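Local coordinates for toll-receptor-related 2 (Hydra vulgaris, PDB 4W8H), which probably relays signals as a Toll-related receptor, of which this chain is the TIR domain, a module that typically signals by binding other TIR domains, at residues K3-N8 against E56-T61; V7-A12 against T22-L27; R60-M65 against I88-R93. One frame throughout, in Å; residues are numbered along the deposited sequence. Where two conformers were deposited one is given.

The three contacts share one parallel sheet, whose strand 58-65 lies between strands 5-10 and 87-91. Interaction 1 joins the first two at their N-terminal ends, and interaction 3 continues across strand 58-65 to strand 87-91; their centres are about 14 Å apart. Interaction 2 leaves the sheet plane, setting strand 5-10 against helix 16-29, its centre about 12 Å from that of interaction 1 and 9 Å from that of interaction 3. Val-7 and Asn-8 serve interactions 1 and 2; Arg-60, whose NH2 hydrogen-bonds the backbone of a bound peptide, and Thr-61 serve interactions 1 and 3. Ile-62 ties the set together: its CD1 lies 3.7 Å from CD1 of Ile-9 and 4.1 Å from CG2 of Val-7.

Interaction 1 (K3-N8 against E56-T61); sequences KTYDVN and ENSNRT
Lys-3 and Asn-59 meet because each side chain leaves its backbone with CG opposite the carbonyl carbon, and Lys-3 then bends at chi2 (-64°). The bend carries the ammonium back along segment 56-61, and NZ reaches the carbonyl O of Glu-56 at 2.7 Å. The Asn-59 amide reaches across to segment 3-8, where OD1 accepts from the backbone N of Lys-3 at 3.2 Å. Its ND2 faces water: one molecule links it to the carbonyl O of Lys-3, another to OD1 of Asp-6. The Asp-6 carboxylate and this amide lie side by side with their planes 60° apart, while OD2 of Asp-6 is taken by the backbone N of Lys-33.

The backbones themselves pair in parallel. Tyr-5 N donates almost straight along the C=O axis of Asn-57, 2.9 Å from its O, and that same oxygen sits at the edge of the Tyr-5 ring, close to its plane. The O of Tyr-5 receives Asn-59 N at 3.1 Å. Both chains then turn a corner, at Asp-6 and Asn-59, and the pairing resumes beyond it, with Arg-60 N to Asp-6 O at 3.2 Å and Asn-8 N to Arg-60 O at 3.0 Å.

On the face carrying Tyr-5 and Ser-58, Asn-8 and Thr-61 run alongside each other, ND2 giving OG1 a weak hydrogen bond of 3.3 Å. Phe-35 meets the Tyr-5 ring edge to face. Both strands are interrupted at matching positions, and parallel pairing lies on both sides of the break, here at the N-terminal ends of two neighbouring strands in the parallel sheet of a flavodoxin-like TIR domain.

Interaction 2 (V7-A12 against T22-L27); sequences VNICYA and TLVFKL. Unlike the reference sequence in segment 22-27: Lys-26 (reference Glu), Leu-27 (reference Val).
Ile-9 faces Leu-23 and Leu-27 in the first beta-alpha-beta unit of the flavodoxin-like fold, where strand 5-10 is followed by helix 16-29 and then by strand 34-35. The helix returns over the sheet nearly antiparallel to the strand: the axes of strand 7-10 and helix 22-27 make 171° and come within 10.9 Å of each other.

Apolar packing alone joins the two segments, and Ile-9 is its centre. The two arms of this residue diverge at CB. CG2, placed opposite the backbone N, reaches toward Leu-23 and meets its CD2 tip to tip at 4.0 Å. The other arm starts beside the backbone N and bends again at chi2 (-68°), which turns CD1 toward Leu-27; there it stands 3.8 Å from the leucine CD1, again end to end. Off to one side of these, CG1 of Ile-9 lies 4.3 Å from CG2 of Val-24. Leu-23 and Leu-27 are one helical turn apart, so a single branched side chain on the strand spans a whole turn of the helix.

Polar bonding is spent within the helix and between strands. On the helix, Leu-27 N donates to Leu-23 O, which fixes the spacing of the two leucines, and a wider pi-type turn occupies 22-24. On the strand, the backbone groups of Ile-9 and Val-7 bond to strand 34-35 and the residues leading into it.

The same apolar layer extends outward. Ile-62 from the neighbouring strand touches Ile-9, while Leu-122 and Ile-126 of helix 115-127 close on Leu-23 and Leu-27. All five touching residues are buried. Leu-27 is shared with a second strand residue, for its CD1 also lies 4.2 Å from CG2 of Val-7.

Interaction 3 (R60-M65 against I88-R93); sequences RTIVVM and IPILYR
Met-65 folds over the face of the sheet that carries Pro-89 and Leu-91. A bend at chi3 (-67°) turns its methyl group toward strand 88-91, placing CE 3.8 Å from CB of Pro-89 and 4.1 Å from CB of Leu-91. A serine in its place would probably take away the methyl contact with Pro-89 and Leu-91 and open a gap beside them. On the opposite face, CG2 of Ile-62 and CD1 of Ile-90 meet at 3.5 Å, their side chains crossing at a slant. Further along, CG1 of Val-64 leans on CB of Tyr-92 at 3.6 Å.

Parallel backbone bonds set this register. Ile-90 sits between two partners, its N donating to Val-63 O at 2.9 Å and its O receiving Met-65 N at 2.8 Å. Where the strand gives out, Met-65 O is gripped twice in its carbonyl plane, by Tyr-92 N at 3.0 Å and by Arg-93 N at 3.3 Å.

Farther out, at the C-terminal end, Arg-93 forms salt bridges with Asp-15 and Asp-68, and the Tyr-92 ring stacks with Trp-18. Within the beta-alpha-beta unit of strand 58-65, helix 73-82 and strand 87-91, Ile-62 and Val-64 pack toward helix 16-29, while Ile-88 and Ile-90 lie against helix 115-127.

Interaction 1 (K3-N8 against E56-T61)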
loop_
_atom_site.group_PDB
_atom_site.type_symbol
_atom_site.label_atom_id
_atom_site.label_comp_id
_atom_site.label_asym_id
_atom_site.label_seq_id
_atom_site.Cartn_x
_atom_site.Cartn_y
_atom_site.Cartn_z
ATOM N N LYS A 3 8.841 13.667 0.116
ATOM C CA LYS A 3 7.487 13.848 -0.414
ATOM C C LYS A 3 6.488 14.231 0.683
ATOM O O LYS A 3 6.727 14.015 1.894
ATOM C CB LYS A 3 7.014 12.596 -1.155
ATOM C CG LYS A 3 7.931 12.131 -2.276
ATOM C CD LYS A 3 8.039 13.124 -3.417
ATOM C CE LYS A 3 8.986 12.622 -4.502
ATOM N NZ LYS A 3 8.254 12.301 -5.763
ATOM N N THR A 4 5.370 14.806 0.253
ATOM C CA THR A 4 4.340 15.280 1.160
ATOM C C THR A 4 3.831 14.198 2.090
ATOM O O THR A 4 3.645 14.439 3.257
ATOM C CB THR A 4 3.155 15.886 0.368
ATOM O OG1 THR A 4 3.624 17.038 -0.336
ATOM C CG2 THR A 4 2.004 16.327 1.271
ATOM N N TYR A 5 3.551 13.020 1.539
ATOM C CA TYR A 5 3.070 11.874 2.303
ATOM C C TYR A 5 4.196 10.880 2.447
ATOM O O TYR A 5 5.009 10.696 1.551
ATOM C CB TYR A 5 1.879 11.232 1.575
ATOM C CG TYR A 5 0.725 12.162 1.394
ATOM C CD1 TYR A 5 -0.255 12.262 2.361
ATOM C CD2 TYR A 5 0.588 12.932 0.248
ATOM C CE1 TYR A 5 -1.332 13.103 2.220
ATOM C CE2 TYR A 5 -0.496 13.787 0.099
ATOM C CZ TYR A 5 -1.440 13.861 1.105
ATOM O OH TYR A 5 -2.517 14.692 1.017
ATOM N N ASP A 6 4.225 10.196 3.596
ATOM C CA ASP A 6 5.151 9.074 3.738
ATOM C C ASP A 6 4.725 7.878 2.887
ATOM O O ASP A 6 5.563 7.233 2.244
ATOM C CB ASP A 6 5.227 8.610 5.187
ATOM C CG ASP A 6 5.777 9.644 6.069
ATOM O OD1 ASP A 6 6.981 9.926 5.891
ATOM O OD2 ASP A 6 5.047 10.174 6.950
ATOM N N VAL A 7 3.430 7.597 2.860
ATOM C CA VAL A 7 2.937 6.430 2.138
ATOM C C VAL A 7 1.603 6.690 1.510
ATOM O O VAL A 7 0.789 7.441 2.036
ATOM C CB VAL A 7 2.781 5.169 3.009
ATOM C CG1 VAL A 7 4.097 4.661 3.426
ATOM C CG2 VAL A 7 1.892 5.415 4.200
ATOM N N ASN A 8 1.425 6.064 0.356
ATOM C CA ASN A 8 0.161 5.955 -0.296
ATOM C C ASN A 8 -0.351 4.517 -0.128
ATOM O O ASN A 8 0.429 3.594 -0.085
ATOM C CB ASN A 8 0.422 6.248 -1.774
ATOM C CG ASN A 8 -0.674 5.884 -2.635
ATOM O OD1 ASN A 8 -1.822 6.168 -2.323
ATOM N ND2 ASN A 8 -0.364 5.243 -3.764
ATOM N N GLU A 56 3.262 10.020 -6.821
ATOM C CA GLU A 56 4.373 10.962 -6.922
ATOM C C GLU A 56 4.503 11.858 -5.698
ATOM O O GLU A 56 5.559 12.461 -5.505
ATOM C CB GLU A 56 4.253 11.811 -8.181
ATOM C CG GLU A 56 4.307 10.981 -9.464
ATOM C CD GLU A 56 5.606 10.210 -9.627
ATOM O OE1 GLU A 56 6.679 10.766 -9.342
ATOM O OE2 GLU A 56 5.552 9.014 -10.003
ATOM N N ASN A 57 3.443 12.004 -4.908
ATOM C CA ASN A 57 3.522 12.787 -3.705
ATOM C C ASN A 57 3.725 11.980 -2.420
ATOM O O ASN A 57 3.603 12.527 -1.323
ATOM C CB ASN A 57 2.292 13.644 -3.601
ATOM C CG ASN A 57 2.314 14.763 -4.620
ATOM O OD1 ASN A 57 3.213 15.632 -4.583
ATOM N ND2 ASN A 57 1.364 14.759 -5.535
ATOM N N SER A 58 4.089 10.723 -2.576
ATOM C CA SER A 58 4.345 9.808 -1.467
ATOM C C SER A 58 5.724 9.184 -1.619
ATOM O O SER A 58 6.150 8.923 -2.723
ATOM C CB SER A 58 3.282 8.697 -1.477
ATOM O OG SER A 58 1.965 9.201 -1.274
ATOM N N ASN A 59 6.373 8.878 -0.502
ATOM C CA ASN A 59 7.672 8.258 -0.581
ATOM C C ASN A 59 7.588 6.839 -1.060
ATOM O O ASN A 59 8.451 6.400 -1.786
ATOM C CB ASN A 59 8.381 8.284 0.769
ATOM C CG ASN A 59 8.775 9.665 1.195
ATOM O OD1 ASN A 59 9.106 10.524 0.362
ATOM N ND2 ASN A 59 8.778 9.899 2.508
ATOM N N ARG A 60 6.583 6.103 -0.611
ATOM C CA ARG A 60 6.399 4.729 -1.023
ATOM C C ARG A 60 4.920 4.405 -1.107
ATOM O O ARG A 60 4.096 5.096 -0.507
ATOM C CB ARG A 60 7.049 3.799 -0.004
ATOM C CG ARG A 60 8.557 4.020 0.144
ATOM C CD ARG A 60 9.205 2.883 0.938
ATOM N NE ARG A 60 10.618 3.083 1.279
ATOM C CZ ARG A 60 11.045 3.691 2.378
ATOM N NH1 ARG A 60 10.169 4.223 3.222
ATOM N NH2 ARG A 60 12.346 3.763 2.644
ATOM N N THR A 61 4.577 3.326 -1.821
ATOM C CA THR A 61 3.198 2.851 -1.951
ATOM C C THR A 61 3.074 1.494 -1.288
ATOM O O THR A 61 3.787 0.559 -1.648
ATOM C CB THR A 61 2.760 2.733 -3.426
ATOM O OG1 THR A 61 2.702 4.044 -4.018
ATOM C CG2 THR A 61 1.387 2.135 -3.554
HETATM O O HOH W 1 8.736 12.978 3.347
HETATM O O HOH W 2 5.144 15.769 -2.550
HETATM O O HOH W 3 7.801 5.619 3.189
HETATM O O HOH W 4 8.634 7.958 4.411
#

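Interaction 2 (V7-A12 against T22-L27)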
loop_
_atom_site.group_PDB
_atom_site.type_symbol
_atom_site.label_atom_id
_atom_site.label_comp_id
_atom_site.label_asym_id
_atom_site.label_seq_id
_atom_site.Cartn_x
_atom_site.Cartn_y
_atom_site.Cartn_z
ATOM N N VAL A 7 3.430 7.597 2.860
ATOM C CA VAL A 7 2.937 6.430 2.138
ATOM C C VAL A 7 1.603 6.690 1.510
ATOM O O VAL A 7 0.789 7.441 2.036
ATOM C CB VAL A 7 2.781 5.169 3.009
ATOM C CG1 VAL A 7 4.097 4.661 3.426
ATOM C CG2 VAL A 7 1.892 5.415 4.200
ATOM N N ASN A 8 1.425 6.064 0.356
ATOM C CA ASN A 8 0.161 5.955 -0.296
ATOM C C ASN A 8 -0.351 4.517 -0.128
ATOM O O ASN A 8 0.429 3.594 -0.085
ATOM C CB ASN A 8 0.422 6.248 -1.774
ATOM C CG ASN A 8 -0.674 5.884 -2.635
ATOM O OD1 ASN A 8 -1.822 6.168 -2.323
ATOM N ND2 ASN A 8 -0.364 5.243 -3.764
ATOM N N ILE A 9 -1.659 4.349 -0.003
ATOM C CA ILE A 9 -2.195 2.999 0.220
ATOM C C ILE A 9 -2.972 2.597 -0.986
ATOM O O ILE A 9 -3.970 3.215 -1.331
ATOM C CB ILE A 9 -3.146 2.952 1.415
ATOM C CG1 ILE A 9 -2.592 3.744 2.607
ATOM C CG2 ILE A 9 -3.480 1.466 1.773
ATOM C CD1 ILE A 9 -1.397 3.172 3.227
ATOM N N CYS A 10 -2.524 1.536 -1.603
ATOM C CA CYS A 10 -3.196 0.982 -2.769
ATOM C C CYS A 10 -3.900 -0.338 -2.379
ATOM O O CYS A 10 -3.239 -1.270 -1.903
ATOM C CB CYS A 10 -2.171 0.706 -3.867
ATOM S SG CYS A 10 -2.905 0.032 -5.339
ATOM N N TYR A 11 -5.220 -0.399 -2.531
ATOM C CA TYR A 11 -6.025 -1.503 -1.979
ATOM C C TYR A 11 -7.338 -1.593 -2.734
ATOM O O TYR A 11 -7.806 -0.612 -3.311
ATOM C CB TYR A 11 -6.291 -1.281 -0.478
ATOM C CG TYR A 11 -7.264 -0.161 -0.191
ATOM C CD1 TYR A 11 -6.869 1.181 -0.299
ATOM C CD2 TYR A 11 -8.588 -0.414 0.103
ATOM C CE1 TYR A 11 -7.757 2.191 -0.109
ATOM C CE2 TYR A 11 -9.483 0.588 0.335
ATOM C CZ TYR A 11 -9.069 1.920 0.195
ATOM O OH TYR A 11 -9.983 2.944 0.382
ATOM N N ALA A 12 -7.923 -2.771 -2.719
ATOM C CA ALA A 12 -9.237 -3.006 -3.302
ATOM C C ALA A 12 -10.347 -2.601 -2.337
ATOM O O ALA A 12 -10.241 -2.803 -1.129
ATOM C CB ALA A 12 -9.392 -4.470 -3.664
ATOM N N THR A 22 -7.925 -0.354 10.424
ATOM C CA THR A 22 -6.732 -0.906 11.072
ATOM C C THR A 22 -5.461 -0.288 10.525
ATOM O O THR A 22 -4.719 0.352 11.268
ATOM C CB THR A 22 -6.724 -2.448 11.004
ATOM O OG1 THR A 22 -7.876 -2.964 11.679
ATOM C CG2 THR A 22 -5.450 -3.022 11.651
ATOM N N LEU A 23 -5.200 -0.451 9.231
ATOM C CA LEU A 23 -3.925 0.011 8.690
ATOM C C LEU A 23 -3.778 1.523 8.713
ATOM O O LEU A 23 -2.800 2.061 9.267
ATOM C CB LEU A 23 -3.784 -0.560 7.269
ATOM C CG LEU A 23 -2.551 -0.124 6.476
ATOM C CD1 LEU A 23 -1.279 -0.532 7.120
ATOM C CD2 LEU A 23 -2.639 -0.618 5.051
ATOM N N VAL A 24 -4.724 2.244 8.094
ATOM C CA VAL A 24 -4.595 3.707 8.082
ATOM C C VAL A 24 -4.659 4.269 9.494
ATOM O O VAL A 24 -3.889 5.144 9.864
ATOM C CB VAL A 24 -5.690 4.346 7.197
ATOM C CG1 VAL A 24 -5.751 5.837 7.367
ATOM C CG2 VAL A 24 -5.471 4.004 5.745
ATOM N N PHE A 25 -5.592 3.765 10.297
ATOM C CA PHE A 25 -5.728 4.177 11.686
ATOM C C PHE A 25 -4.407 4.080 12.421
ATOM O O PHE A 25 -4.006 5.043 13.078
ATOM C CB PHE A 25 -6.779 3.287 12.341
ATOM C CG PHE A 25 -7.113 3.633 13.770
ATOM C CD1 PHE A 25 -7.791 4.793 14.059
ATOM C CD2 PHE A 25 -6.834 2.758 14.786
ATOM C CE1 PHE A 25 -8.157 5.089 15.374
ATOM C CE2 PHE A 25 -7.193 3.056 16.105
ATOM C CZ PHE A 25 -7.842 4.215 16.374
ATOM N N LYS A 26 -3.730 2.951 12.322
ATOM C CA LYS A 26 -2.470 2.775 13.036
ATOM C C LYS A 26 -1.353 3.628 12.471
ATOM O O LYS A 26 -0.525 4.165 13.233
ATOM C CB LYS A 26 -2.097 1.318 13.068
ATOM C CG LYS A 26 -2.910 0.576 14.129
ATOM C CD LYS A 26 -2.402 -0.797 14.382
ATOM C CE LYS A 26 -0.974 -0.853 14.920
ATOM N NZ LYS A 26 -0.677 -0.005 16.096
ATOM N N LEU A 27 -1.294 3.747 11.142
ATOM C CA LEU A 27 -0.264 4.581 10.543
ATOM C C LEU A 27 -0.382 6.012 11.020
ATOM O O LEU A 27 0.607 6.625 11.436
ATOM C CB LEU A 27 -0.361 4.511 9.015
ATOM C CG LEU A 27 0.109 3.224 8.339
ATOM C CD1 LEU A 27 -0.433 3.162 6.903
ATOM C CD2 LEU A 27 1.618 3.092 8.325
#

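Interaction 3 (R60-M65 against I88-R93)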
loop_
_atom_site.group_PDB
_atom_site.type_symbol
_atom_site.label_atom_id
_atom_site.label_comp_id
_atom_site.label_asym_id
_atom_site.label_seq_id
_atom_site.Cartn_x
_atom_site.Cartn_y
_atom_site.Cartn_z
ATOM N N ARG A 60 6.583 6.103 -0.611
ATOM C CA ARG A 60 6.399 4.729 -1.023
ATOM C C ARG A 60 4.920 4.405 -1.107
ATOM O O ARG A 60 4.096 5.096 -0.507
ATOM C CB ARG A 60 7.049 3.799 -0.004
ATOM C CG ARG A 60 8.557 4.020 0.144
ATOM C CD ARG A 60 9.205 2.883 0.938
ATOM N NE ARG A 60 10.618 3.083 1.279
ATOM C CZ ARG A 60 11.045 3.691 2.378
ATOM N NH1 ARG A 60 10.169 4.223 3.222
ATOM N NH2 ARG A 60 12.346 3.763 2.644
ATOM N N THR A 61 4.577 3.326 -1.821
ATOM C CA THR A 61 3.198 2.851 -1.951
ATOM C C THR A 61 3.074 1.494 -1.288
ATOM O O THR A 61 3.787 0.559 -1.648
ATOM C CB THR A 61 2.760 2.733 -3.426
ATOM O OG1 THR A 61 2.702 4.044 -4.018
ATOM C CG2 THR A 61 1.387 2.135 -3.554
ATOM N N ILE A 62 2.200 1.421 -0.305
ATOM C CA ILE A 62 1.818 0.152 0.265
ATOM C C ILE A 62 0.824 -0.513 -0.651
ATOM O O ILE A 62 -0.158 0.110 -1.054
ATOM C CB ILE A 62 1.182 0.370 1.676
ATOM C CG1 ILE A 62 2.234 0.892 2.655
ATOM C CG2 ILE A 62 0.555 -0.898 2.179
ATOM C CD1 ILE A 62 1.641 1.297 4.002
ATOM N N VAL A 63 1.075 -1.768 -0.980
ATOM C CA VAL A 63 0.238 -2.581 -1.829
ATOM C C VAL A 63 -0.450 -3.653 -0.939
ATOM O O VAL A 63 0.253 -4.489 -0.389
ATOM C CB VAL A 63 1.187 -3.222 -2.889
ATOM C CG1 VAL A 63 0.481 -4.294 -3.695
ATOM C CG2 VAL A 63 1.812 -2.123 -3.803
ATOM N N VAL A 64 -1.758 -3.608 -0.796
ATOM C CA VAL A 64 -2.483 -4.507 0.134
ATOM C C VAL A 64 -2.953 -5.692 -0.726
ATOM O O VAL A 64 -4.034 -5.662 -1.332
ATOM C CB VAL A 64 -3.622 -3.785 0.827
ATOM C CG1 VAL A 64 -4.337 -4.773 1.768
ATOM C CG2 VAL A 64 -3.104 -2.570 1.590
ATOM N N MET A 65 -2.129 -6.748 -0.768
ATOM C CA MET A 65 -2.380 -7.872 -1.642
ATOM C C MET A 65 -3.476 -8.769 -1.044
ATOM O O MET A 65 -3.507 -9.093 0.163
ATOM C CB MET A 65 -1.102 -8.678 -1.831
ATOM C CG MET A 65 0.028 -7.841 -2.432
ATOM S SD MET A 65 1.469 -8.818 -2.936
ATOM C CE MET A 65 2.028 -9.364 -1.325
ATOM N N ILE A 88 5.782 -1.237 -0.720
ATOM C CA ILE A 88 5.795 -2.111 0.453
ATOM C C ILE A 88 4.644 -3.075 0.303
ATOM O O ILE A 88 3.495 -2.695 0.536
ATOM C CB ILE A 88 5.632 -1.310 1.759
ATOM C CG1 ILE A 88 6.741 -0.285 1.919
ATOM C CG2 ILE A 88 5.611 -2.283 2.934
ATOM C CD1 ILE A 88 6.508 0.654 3.055
ATOM N N PRO A 89 4.900 -4.302 -0.164
ATOM C CA PRO A 89 3.799 -5.254 -0.323
ATOM C C PRO A 89 3.447 -5.890 1.027
ATOM O O PRO A 89 4.336 -6.308 1.794
ATOM C CB PRO A 89 4.382 -6.323 -1.234
ATOM C CG PRO A 89 5.799 -5.890 -1.622
ATOM C CD PRO A 89 6.181 -4.840 -0.657
ATOM N N ILE A 90 2.137 -5.902 1.282
ATOM C CA ILE A 90 1.550 -6.586 2.419
ATOM C C ILE A 90 0.707 -7.733 1.903
ATOM O O ILE A 90 -0.190 -7.524 1.067
ATOM C CB ILE A 90 0.646 -5.663 3.239
ATOM C CG1 ILE A 90 1.490 -4.563 3.899
ATOM C CG2 ILE A 90 -0.110 -6.489 4.321
ATOM C CD1 ILE A 90 0.662 -3.486 4.559
ATOM N N LEU A 91 0.957 -8.958 2.383
ATOM C CA LEU A 91 0.041 -10.062 2.085
ATOM C C LEU A 91 -1.035 -10.048 3.136
ATOM O O LEU A 91 -0.825 -10.515 4.263
ATOM C CB LEU A 91 0.745 -11.414 2.010
ATOM C CG LEU A 91 -0.127 -12.573 1.506
ATOM C CD1 LEU A 91 -0.464 -12.469 0.044
ATOM C CD2 LEU A 91 0.537 -13.907 1.801
ATOM N N TYR A 92 -2.174 -9.467 2.784
ATOM C CA TYR A 92 -3.277 -9.281 3.727
ATOM C C TYR A 92 -4.150 -10.534 3.761
ATOM O O TYR A 92 -4.567 -10.965 4.828
ATOM C CB TYR A 92 -4.069 -8.002 3.380
ATOM C CG TYR A 92 -5.378 -7.894 4.112
ATOM C CD1 TYR A 92 -5.456 -8.005 5.493
ATOM C CD2 TYR A 92 -6.563 -7.756 3.393
ATOM C CE1 TYR A 92 -6.710 -7.966 6.136
ATOM C CE2 TYR A 92 -7.798 -7.706 4.026
ATOM C CZ TYR A 92 -7.865 -7.860 5.383
ATOM O OH TYR A 92 -9.101 -7.831 5.958
ATOM N N ARG A 93 -4.499 -11.037 2.593
ATOM C CA ARG A 93 -5.242 -12.293 2.460
ATOM C C ARG A 93 -4.518 -13.195 1.476
ATOM O O ARG A 93 -4.018 -12.692 0.490
ATOM C CB ARG A 93 -6.663 -12.027 1.990
ATOM C CG ARG A 93 -7.540 -11.320 3.009
ATOM C CD ARG A 93 -8.694 -10.546 2.299
ATOM N NE ARG A 93 -9.478 -11.426 1.476
ATOM C CZ ARG A 93 -10.140 -11.101 0.374
ATOM N NH1 ARG A 93 -10.108 -9.855 -0.131
ATOM N NH2 ARG A 93 -10.823 -12.071 -0.230
#